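Local coordinates for uncharacterized protein (Listeria monocytogenes, PDB 3MAB) that is of unknown function but folds as an all-helical TfoX C-terminal domain, a member of the helix-hairpin-helix clan, and pairs with a second copy of itself, at residues E8-I12 / A61-W67; S36-L41 / E77-H82; A4-L9 / I25-L31. The protein carries 2 engineered substitutions. All coordinates share one frame; numbering follows the deposited sequence.

How the interactions relate
The three contacts illustrate how a small all-helical domain is closed by loops as well as by helix packing. Interactions 1 and 3 start from the same N-terminal residues, share E8 and L9, and have centres about 10 Å apart; the first carries the chain start to the end of helix 52-63, the third to the start of helix 28-46. I12 CD1 of interaction 1 packs on L31 CD2 of interaction 3 at 3.8 Å. Interaction 2, with its centre about 15 Å and 18 Å from those of interactions 1 and 3, lies on the opposite side of the chain's centre and joins helix 28-46 to helix 72-85. Interactions 1 and 3 also touch the second subunit.

Interaction 1 (E8-I12 / A61-W67); sequences ELPNI and AVQGIRW
P10 and A61 bring the two backbones closest, with CA atoms 5.0 Å apart. On one side L9 to I12 form a type II beta turn, closed by a weak bond from I12 N to L9 O; on the other, helix 52-63 ends in a Schellman motif in which G64 takes positive phi. The turn lies against this helix end and the extended residues that follow it. N11, at the third position of the turn, provides the polar link. Its side chain has CG beside the backbone N (chi1 -39°), and the amide spans the two peptide groups that flank R66. ND2 donates to I65 O at 2.9 Å, nearly within the plane of the N11 amide, while OD1 accepts from W67 N at 3.0 Å, with the donor tilted 32° from the carbonyl plane. OD1 also lies 3.2 Å from W67 CD1, and the amide and indole planes stand 56° apart. Beside this pair the contact is mostly van der Waals packing: the P10 ring lies over the backbone leaving the helix, its CG 3.7 Å from G64 C, and the methyl of A61 touches both P10 O and the tip of I12, whose CD1 approaches A61 CB to 3.5 Å. With both ends of its amide engaged, N11 is held against rotation and cannot be flipped without losing both bonds; one side chain thus probably helps to hold the chain on either side of R66, whose guanidinium turns away to salt bridges with D19, D47 and E54 of the second subunit.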
loop_
_atom_site.group_PDB
_atom_site.type_symbol
_atom_site.label_atom_id
_atom_site.label_comp_id
_atom_site.label_asym_id
_atom_site.label_seq_id
_atom_site.Cartn_x
_atom_site.Cartn_y
_atom_site.Cartn_z
ATOM N N GLU B 8 8.366 -3.535 -1.907
ATOM C CA GLU B 8 7.858 -3.589 -0.527
ATOM C C GLU B 8 6.699 -2.602 -0.282
ATOM O O GLU B 8 6.072 -2.640 0.776
ATOM C CB GLU B 8 8.940 -3.309 0.497
ATOM C CG GLU B 8 10.017 -4.399 0.523
ATOM C CD GLU B 8 11.218 -4.047 1.380
ATOM O OE1 GLU B 8 11.821 -2.981 1.137
ATOM O OE2 GLU B 8 11.622 -4.875 2.251
ATOM N N LEU B 9 6.443 -1.730 -1.239
ATOM C CA LEU B 9 5.295 -0.819 -1.125
ATOM C C LEU B 9 3.992 -1.519 -1.436
ATOM O O LEU B 9 3.942 -2.477 -2.236
ATOM C CB LEU B 9 5.413 0.324 -2.084
ATOM C CG LEU B 9 6.673 1.160 -1.986
ATOM C CD1 LEU B 9 6.634 2.246 -3.040
ATOM C CD2 LEU B 9 7.003 1.743 -0.594
ATOM N N PRO B 10 2.890 -1.042 -0.818
ATOM C CA PRO B 10 1.586 -1.668 -1.134
ATOM C C PRO B 10 1.305 -1.678 -2.649
ATOM O O PRO B 10 1.588 -0.672 -3.340
ATOM C CB PRO B 10 0.569 -0.788 -0.397
ATOM C CG PRO B 10 1.375 0.129 0.434
ATOM C CD PRO B 10 2.765 0.116 0.078
ATOM N N ASN B 11 0.726 -2.764 -3.158
ATOM C CA ASN B 11 0.289 -2.956 -4.541
ATOM C C ASN B 11 1.346 -3.136 -5.594
ATOM O O ASN B 11 0.980 -3.340 -6.745
ATOM C CB ASN B 11 -0.623 -1.783 -4.979
ATOM C CG ASN B 11 -1.549 -1.337 -3.879
ATOM O OD1 ASN B 11 -2.369 -2.117 -3.420
ATOM N ND2 ASN B 11 -1.393 -0.090 -3.422
ATOM N N ILE B 12 2.616 -2.998 -5.248
ATOM C CA ILE B 12 3.687 -3.108 -6.241
ATOM C C ILE B 12 4.261 -4.501 -6.294
ATOM O O ILE B 12 5.028 -4.845 -5.413
ATOM C CB ILE B 12 4.790 -2.048 -6.019
ATOM C CG1 ILE B 12 4.146 -0.672 -5.956
ATOM C CG2 ILE B 12 5.813 -2.146 -7.193
ATOM C CD1 ILE B 12 5.078 0.513 -6.053
ATOM N N ALA B 61 0.312 2.931 -3.695
ATOM C CA ALA B 61 1.715 2.893 -3.226
ATOM C C ALA B 61 2.174 4.246 -2.680
ATOM O O ALA B 61 2.768 4.322 -1.589
ATOM C CB ALA B 61 2.642 2.393 -4.343
ATOM N N VAL B 62 1.887 5.303 -3.426
ATOM C CA VAL B 62 2.221 6.669 -3.032
ATOM C C VAL B 62 1.594 7.038 -1.695
ATOM O O VAL B 62 2.244 7.660 -0.823
ATOM C CB VAL B 62 1.838 7.675 -4.145
ATOM C CG1 VAL B 62 1.942 9.131 -3.656
ATOM C CG2 VAL B 62 2.728 7.438 -5.428
ATOM N N GLN B 63 0.346 6.628 -1.504
ATOM C CA GLN B 63 -0.394 6.919 -0.278
ATOM C C GLN B 63 -0.096 5.978 0.828
ATOM O O GLN B 63 -0.569 6.177 1.954
ATOM C CB GLN B 63 -1.910 6.946 -0.554
ATOM C CG GLN B 63 -2.286 8.115 -1.373
ATOM C CD GLN B 63 -3.776 8.366 -1.368
ATOM O OE1 GLN B 63 -4.437 8.082 -0.347
ATOM N NE2 GLN B 63 -4.319 8.900 -2.452
ATOM N N GLY B 64 0.664 4.912 0.572
ATOM C CA GLY B 64 0.912 3.914 1.588
ATOM C C GLY B 64 -0.250 3.018 1.998
ATOM O O GLY B 64 -0.323 2.528 3.142
ATOM N N ILE B 65 -1.126 2.711 1.045
ATOM C CA ILE B 65 -2.320 1.906 1.300
ATOM C C ILE B 65 -2.615 0.913 0.197
ATOM O O ILE B 65 -2.276 1.195 -0.948
ATOM C CB ILE B 65 -3.584 2.774 1.537
ATOM C CG1 ILE B 65 -3.953 3.567 0.302
ATOM C CG2 ILE B 65 -3.396 3.727 2.714
ATOM C CD1 ILE B 65 -5.298 4.369 0.421
ATOM N N ARG B 66 -3.287 -0.209 0.498
ATOM C CA ARG B 66 -3.814 -1.064 -0.555
ATOM C C ARG B 66 -4.760 -0.217 -1.385
ATOM O O ARG B 66 -5.489 0.614 -0.848
ATOM C CB ARG B 66 -4.447 -2.388 -0.077
ATOM C CG ARG B 66 -5.693 -2.276 0.736
ATOM C CD ARG B 66 -5.960 -3.682 1.309
ATOM N NE ARG B 66 -7.241 -3.809 1.963
ATOM C CZ ARG B 66 -7.514 -3.379 3.190
ATOM N NH1 ARG B 66 -6.606 -2.735 3.907
ATOM N NH2 ARG B 66 -8.725 -3.564 3.692
ATOM N N TRP B 67 -4.722 -0.405 -2.699
ATOM C CA TRP B 67 -5.479 0.440 -3.600
ATOM C C TRP B 67 -6.960 0.328 -3.314
ATOM O O TRP B 67 -7.687 1.256 -3.586
ATOM C CB TRP B 67 -5.214 0.148 -5.125
ATOM C CG TRP B 67 -5.578 -1.252 -5.527
ATOM C CD1 TRP B 67 -4.757 -2.352 -5.560
ATOM C CD2 TRP B 67 -6.861 -1.711 -5.907
ATOM N NE1 TRP B 67 -5.472 -3.487 -5.878
ATOM C CE2 TRP B 67 -6.771 -3.119 -6.108
ATOM C CE3 TRP B 67 -8.105 -1.085 -6.077
ATOM C CZ2 TRP B 67 -7.861 -3.894 -6.509
ATOM C CZ3 TRP B 67 -9.198 -1.861 -6.464
ATOM C CH2 TRP B 67 -9.064 -3.261 -6.680
#

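Interaction 2 (S36-L41 / E77-H82); sequences SKEAFL and ELKKFH
F81 fills the tightly packed part of this contact, reaching from helix 72-85 to K37, F40 and L41 on helix 28-46. CG of F81 is anti to its backbone N (chi1 168°), which carries the ring across the gap between axes 11.7 Å apart and inclined by 32°. The aliphatic chain of K37 crosses one face of that ring obliquely, a CH-pi contact with CG 4.1 Å from the F81 ring centroid, offset toward the rim. L41 meets the edge instead: its CG lies near the ring plane, 3.8 Å from F81 CZ. Alongside, F40 presents CZ to the edge of the H82 imidazole, 3.7 Å from H82 CD2, with the two ring planes at 78°. F40 itself is buried, and its ring also meets that of W44.

Towards E77 the two segments touch less closely. L78 CD2 approaches S36 OG only to 4.0 Å, the S36 hydroxyl being hydrogen-bonded to E59. Where both residues are partly exposed, the extended chain of K37 ends in a salt bridge, K37 NZ to E77 OE2 at 2.8 Å, met on the anti side of the carboxylate; OE1 of E77 pairs with K74. K37 therefore acts twice, its methylenes covering an aromatic face and its ammonium meeting a carboxylate beyond it. The chemistry grades from apolar packing between two helices to a charged margin, where the second lysine at E77 probably favours the ionised carboxylate.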
loop_
_atom_site.group_PDB
_atom_site.type_symbol
_atom_site.label_atom_id
_atom_site.label_comp_id
_atom_site.label_asym_id
_atom_site.label_seq_id
_atom_site.Cartn_x
_atom_site.Cartn_y
_atom_site.Cartn_z
ATOM N N SER B 36 1.694 9.272 -9.039
ATOM C CA SER B 36 1.166 8.131 -9.749
ATOM C C SER B 36 0.887 8.433 -11.208
ATOM O O SER B 36 1.103 7.567 -12.059
ATOM C CB SER B 36 -0.072 7.581 -9.098
ATOM O OG SER B 36 -1.109 8.535 -9.096
ATOM N N LYS B 37 0.369 9.620 -11.530
ATOM C CA LYS B 37 0.009 9.903 -12.917
ATOM C C LYS B 37 1.258 9.967 -13.806
ATOM O O LYS B 37 1.293 9.391 -14.897
ATOM C CB LYS B 37 -0.790 11.185 -13.035
ATOM C CG LYS B 37 -2.201 11.063 -12.413
ATOM C CD LYS B 37 -2.917 12.416 -12.639
ATOM C CE LYS B 37 -4.263 12.460 -11.936
ATOM N NZ LYS B 37 -4.664 13.863 -11.563
ATOM N N GLU B 38 2.282 10.674 -13.332
ATOM C CA GLU B 38 3.533 10.746 -14.106
ATOM C C GLU B 38 4.164 9.329 -14.207
ATOM O O GLU B 38 4.603 8.931 -15.262
ATOM C CB GLU B 38 4.534 11.702 -13.492
ATOM C CG GLU B 38 5.830 11.680 -14.320
ATOM C CD GLU B 38 6.867 12.694 -13.973
ATOM O OE1 GLU B 38 6.575 13.792 -13.449
ATOM O OE2 GLU B 38 8.068 12.390 -14.252
ATOM N N ALA B 39 4.203 8.590 -13.111
ATOM C CA ALA B 39 4.814 7.255 -13.151
ATOM C C ALA B 39 4.055 6.362 -14.145
ATOM O O ALA B 39 4.647 5.656 -14.961
ATOM C CB ALA B 39 4.848 6.665 -11.775
ATOM N N PHE B 40 2.738 6.434 -14.098
ATOM C CA PHE B 40 1.902 5.676 -15.023
ATOM C C PHE B 40 2.211 6.068 -16.457
ATOM O O PHE B 40 2.368 5.192 -17.286
ATOM C CB PHE B 40 0.408 5.850 -14.746
ATOM C CG PHE B 40 -0.451 5.078 -15.659
ATOM C CD1 PHE B 40 -0.759 3.781 -15.354
ATOM C CD2 PHE B 40 -0.949 5.600 -16.840
ATOM C CE1 PHE B 40 -1.497 3.010 -16.191
ATOM C CE2 PHE B 40 -1.722 4.791 -17.678
ATOM C CZ PHE B 40 -1.990 3.506 -17.328
ATOM N N LEU B 41 2.310 7.366 -16.763
ATOM C CA LEU B 41 2.557 7.810 -18.132
ATOM C C LEU B 41 3.890 7.221 -18.635
ATOM O O LEU B 41 4.056 6.860 -19.809
ATOM C CB LEU B 41 2.572 9.333 -18.236
ATOM C CG LEU B 41 1.218 9.994 -18.253
ATOM C CD1 LEU B 41 1.404 11.466 -18.218
ATOM C CD2 LEU B 41 0.343 9.569 -19.447
ATOM N N GLU B 77 -10.930 10.487 -9.964
ATOM C CA GLU B 77 -9.911 11.328 -10.570
ATOM C C GLU B 77 -8.991 10.496 -11.475
ATOM O O GLU B 77 -8.662 10.880 -12.637
ATOM C CB GLU B 77 -9.129 12.036 -9.455
ATOM C CG GLU B 77 -7.945 12.858 -9.949
ATOM C CD GLU B 77 -7.056 13.350 -8.847
ATOM O OE1 GLU B 77 -7.343 13.105 -7.664
ATOM O OE2 GLU B 77 -6.066 14.030 -9.183
ATOM N N LEU B 78 -8.592 9.320 -11.002
ATOM C CA LEU B 78 -7.663 8.503 -11.733
ATOM C C LEU B 78 -8.366 7.929 -12.948
ATOM O O LEU B 78 -7.774 7.838 -14.024
ATOM C CB LEU B 78 -7.107 7.394 -10.825
ATOM C CG LEU B 78 -6.247 7.893 -9.670
ATOM C CD1 LEU B 78 -5.939 6.736 -8.755
ATOM C CD2 LEU B 78 -4.973 8.580 -10.074
ATOM N N LYS B 79 -9.606 7.504 -12.785
ATOM C CA LYS B 79 -10.392 6.978 -13.922
ATOM C C LYS B 79 -10.576 8.027 -15.006
ATOM O O LYS B 79 -10.447 7.708 -16.217
ATOM C CB LYS B 79 -11.751 6.492 -13.445
ATOM C CG LYS B 79 -12.501 5.844 -14.528
ATOM C CD LYS B 79 -13.835 5.242 -14.075
ATOM C CE LYS B 79 -13.673 3.857 -13.462
ATOM N NZ LYS B 79 -14.932 3.045 -13.549
ATOM N N LYS B 80 -10.843 9.258 -14.630
ATOM C CA LYS B 80 -11.006 10.317 -15.635
ATOM C C LYS B 80 -9.704 10.471 -16.413
ATOM O O LYS B 80 -9.724 10.646 -17.622
ATOM C CB LYS B 80 -11.398 11.618 -14.980
ATOM C CG LYS B 80 -12.760 11.646 -14.453
ATOM C CD LYS B 80 -13.841 11.011 -15.347
ATOM C CE LYS B 80 -14.876 10.239 -14.479
ATOM N NZ LYS B 80 -14.251 9.172 -13.605
ATOM N N PHE B 81 -8.580 10.477 -15.748
ATOM C CA PHE B 81 -7.244 10.605 -16.368
ATOM C C PHE B 81 -7.015 9.444 -17.313
ATOM O O PHE B 81 -6.704 9.634 -18.492
ATOM C CB PHE B 81 -6.194 10.721 -15.289
ATOM C CG PHE B 81 -4.785 10.577 -15.771
ATOM C CD1 PHE B 81 -4.188 11.533 -16.597
ATOM C CD2 PHE B 81 -4.076 9.479 -15.435
ATOM C CE1 PHE B 81 -2.886 11.380 -17.011
ATOM C CE2 PHE B 81 -2.764 9.321 -15.858
ATOM C CZ PHE B 81 -2.194 10.285 -16.629
ATOM N N HIS B 82 -7.256 8.237 -16.876
ATOM C CA HIS B 82 -6.992 7.100 -17.682
ATOM C C HIS B 82 -7.892 7.078 -18.914
ATOM O O HIS B 82 -7.439 6.781 -20.016
ATOM C CB HIS B 82 -7.174 5.819 -16.886
ATOM C CG HIS B 82 -6.793 4.613 -17.654
ATOM N ND1 HIS B 82 -7.735 3.757 -18.184
ATOM C CD2 HIS B 82 -5.592 4.122 -18.024
ATOM C CE1 HIS B 82 -7.118 2.782 -18.843
ATOM N NE2 HIS B 82 -5.822 2.997 -18.787
#

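Interaction 3 (A4-L9 / I25-L31); sequences ANLSEL and IKTPVEL. Engineered in segment 25-31: V29 (natural residue Gly).
K26 O is joined to L6 N through a single water, which donates to K26 O at 2.7 Å and accepts from L6 N at 2.9 Å. No direct hydrogen bond crosses between 4-9 and 25-31; the water makes a polar bridge beside a contact otherwise made largely by apolar groups. L6 carries much of it. With CG beside the backbone N (chi1 -72°), its two methyls spread over the chain entering helix 28-46: CD1 lies 3.4 Å from I25 O, and CD2 is 3.5 Å from T27 O. P28, the first residue of that helix, packs against A4, L6 and L9. Its CD is 3.1 Å from A4 O, and its CB and CG meet both methyls of L9, with L9 CD2 3.8 Å from P28 CG. Deeper in, L9 CD1 touches L31 CD2.

Each segment is also braced from within. N5 N donates to E8 OE1 almost straight (176°), on the anti lone pair, across the short 3-10 turn, while E30 OE1 takes K26 N from above its carboxylate plane. The other oxygen of E8 reaches K75 of the second subunit. The contact therefore seats the N-terminal loop on the residues leading into helix 28-46 and on its first turn; L6 also packs on L20 of helix 14-22, and L9 and L31 both continue to A61 on helix 52-63, so that three helices meet around these leucines.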
loop_
_atom_site.group_PDB
_atom_site.type_symbol
_atom_site.label_atom_id
_atom_site.label_comp_id
_atom_site.label_asym_id
_atom_site.label_seq_id
_atom_site.Cartn_x
_atom_site.Cartn_y
_atom_site.Cartn_z
ATOM N N ALA B 4 13.387 1.258 2.029
ATOM C CA ALA B 4 12.442 0.335 1.328
ATOM C C ALA B 4 12.701 0.149 -0.185
ATOM O O ALA B 4 13.165 1.076 -0.888
ATOM C CB ALA B 4 11.003 0.818 1.566
ATOM N N ASN B 5 12.396 -1.048 -0.681
ATOM C CA ASN B 5 12.390 -1.345 -2.113
ATOM C C ASN B 5 11.002 -1.021 -2.641
ATOM O O ASN B 5 10.019 -1.126 -1.905
ATOM C CB ASN B 5 12.646 -2.842 -2.391
ATOM C CG ASN B 5 14.085 -3.223 -2.264
ATOM O OD1 ASN B 5 14.963 -2.537 -2.766
ATOM N ND2 ASN B 5 14.337 -4.339 -1.589
ATOM N N LEU B 6 10.883 -0.691 -3.931
ATOM C CA LEU B 6 9.567 -0.538 -4.575
ATOM C C LEU B 6 8.599 -1.686 -4.385
ATOM O O LEU B 6 7.396 -1.476 -4.166
ATOM C CB LEU B 6 9.723 -0.230 -6.063
ATOM C CG LEU B 6 10.218 1.161 -6.425
ATOM C CD1 LEU B 6 10.662 1.115 -7.924
ATOM C CD2 LEU B 6 9.147 2.191 -6.221
ATOM N N SER B 7 9.107 -2.914 -4.472
ATOM C CA SER B 7 8.253 -4.084 -4.327
ATOM C C SER B 7 7.869 -4.333 -2.862
ATOM O O SER B 7 7.164 -5.293 -2.612
ATOM C CB SER B 7 8.947 -5.313 -4.909
ATOM O OG SER B 7 10.124 -5.595 -4.205
ATOM N N GLU B 8 8.366 -3.535 -1.907
ATOM C CA GLU B 8 7.858 -3.589 -0.527
ATOM C C GLU B 8 6.699 -2.602 -0.282
ATOM O O GLU B 8 6.072 -2.640 0.776
ATOM C CB GLU B 8 8.940 -3.309 0.497
ATOM C CG GLU B 8 10.017 -4.399 0.523
ATOM C CD GLU B 8 11.218 -4.047 1.380
ATOM O OE1 GLU B 8 11.821 -2.981 1.137
ATOM O OE2 GLU B 8 11.622 -4.875 2.251
ATOM N N LEU B 9 6.443 -1.730 -1.239
ATOM C CA LEU B 9 5.295 -0.819 -1.125
ATOM C C LEU B 9 3.992 -1.519 -1.436
ATOM O O LEU B 9 3.942 -2.477 -2.236
ATOM C CB LEU B 9 5.413 0.324 -2.084
ATOM C CG LEU B 9 6.673 1.160 -1.986
ATOM C CD1 LEU B 9 6.634 2.246 -3.040
ATOM C CD2 LEU B 9 7.003 1.743 -0.594
ATOM N N ILE B 25 12.271 5.117 -12.569
ATOM C CA ILE B 25 11.732 5.334 -11.215
ATOM C C ILE B 25 12.189 4.160 -10.388
ATOM O O ILE B 25 11.659 3.073 -10.522
ATOM C CB ILE B 25 10.211 5.469 -11.253
ATOM C CG1 ILE B 25 9.818 6.699 -12.095
ATOM C CG2 ILE B 25 9.669 5.511 -9.807
ATOM C CD1 ILE B 25 8.354 6.625 -12.462
ATOM N N LYS B 26 13.231 4.360 -9.568
ATOM C CA LYS B 26 13.955 3.220 -8.991
ATOM C C LYS B 26 13.770 2.979 -7.506
ATOM O O LYS B 26 14.147 1.902 -7.013
ATOM C CB LYS B 26 15.469 3.325 -9.287
ATOM C CG LYS B 26 15.777 3.630 -10.782
ATOM C CD LYS B 26 17.216 3.356 -11.140
ATOM C CE LYS B 26 17.838 4.342 -12.141
ATOM N NZ LYS B 26 16.958 4.980 -13.184
ATOM N N THR B 27 13.133 3.914 -6.815
ATOM C CA THR B 27 12.961 3.847 -5.352
ATOM C C THR B 27 11.611 4.392 -4.956
ATOM O O THR B 27 11.008 5.137 -5.735
ATOM C CB THR B 27 14.019 4.723 -4.649
ATOM O OG1 THR B 27 13.735 6.103 -4.883
ATOM C CG2 THR B 27 15.488 4.361 -5.103
ATOM N N PRO B 28 11.132 4.048 -3.734
ATOM C CA PRO B 28 9.906 4.665 -3.258
ATOM C C PRO B 28 9.932 6.184 -3.228
ATOM O O PRO B 28 8.906 6.798 -3.479
ATOM C CB PRO B 28 9.767 4.094 -1.829
ATOM C CG PRO B 28 10.413 2.734 -1.970
ATOM C CD PRO B 28 11.555 2.921 -2.858
ATOM N N VAL B 29 11.072 6.777 -2.889
ATOM C CA VAL B 29 11.197 8.272 -2.839
ATOM C C VAL B 29 11.005 8.852 -4.237
ATOM O O VAL B 29 10.243 9.816 -4.436
ATOM C CB VAL B 29 12.565 8.749 -2.196
ATOM C CG1 VAL B 29 12.666 8.408 -0.683
ATOM C CG2 VAL B 29 13.695 8.222 -2.916
ATOM N N GLU B 30 11.609 8.180 -5.221
ATOM C CA GLU B 30 11.440 8.621 -6.601
ATOM C C GLU B 30 9.981 8.510 -7.098
ATOM O O GLU B 30 9.470 9.412 -7.785
ATOM C CB GLU B 30 12.379 7.850 -7.521
ATOM C CG GLU B 30 13.861 8.279 -7.408
ATOM C CD GLU B 30 14.819 7.444 -8.179
ATOM O OE1 GLU B 30 14.486 6.873 -9.260
ATOM O OE2 GLU B 30 15.977 7.367 -7.694
ATOM N N LEU B 31 9.300 7.457 -6.695
ATOM C CA LEU B 31 7.886 7.321 -7.003
ATOM C C LEU B 31 7.041 8.393 -6.364
ATOM O O LEU B 31 6.187 8.977 -7.037
ATOM C CB LEU B 31 7.337 5.935 -6.680
ATOM C CG LEU B 31 5.854 5.672 -6.865
ATOM C CD1 LEU B 31 5.434 5.818 -8.270
ATOM C CD2 LEU B 31 5.499 4.282 -6.369
HETATM O O HOH W 1 13.432 0.068 -5.099
#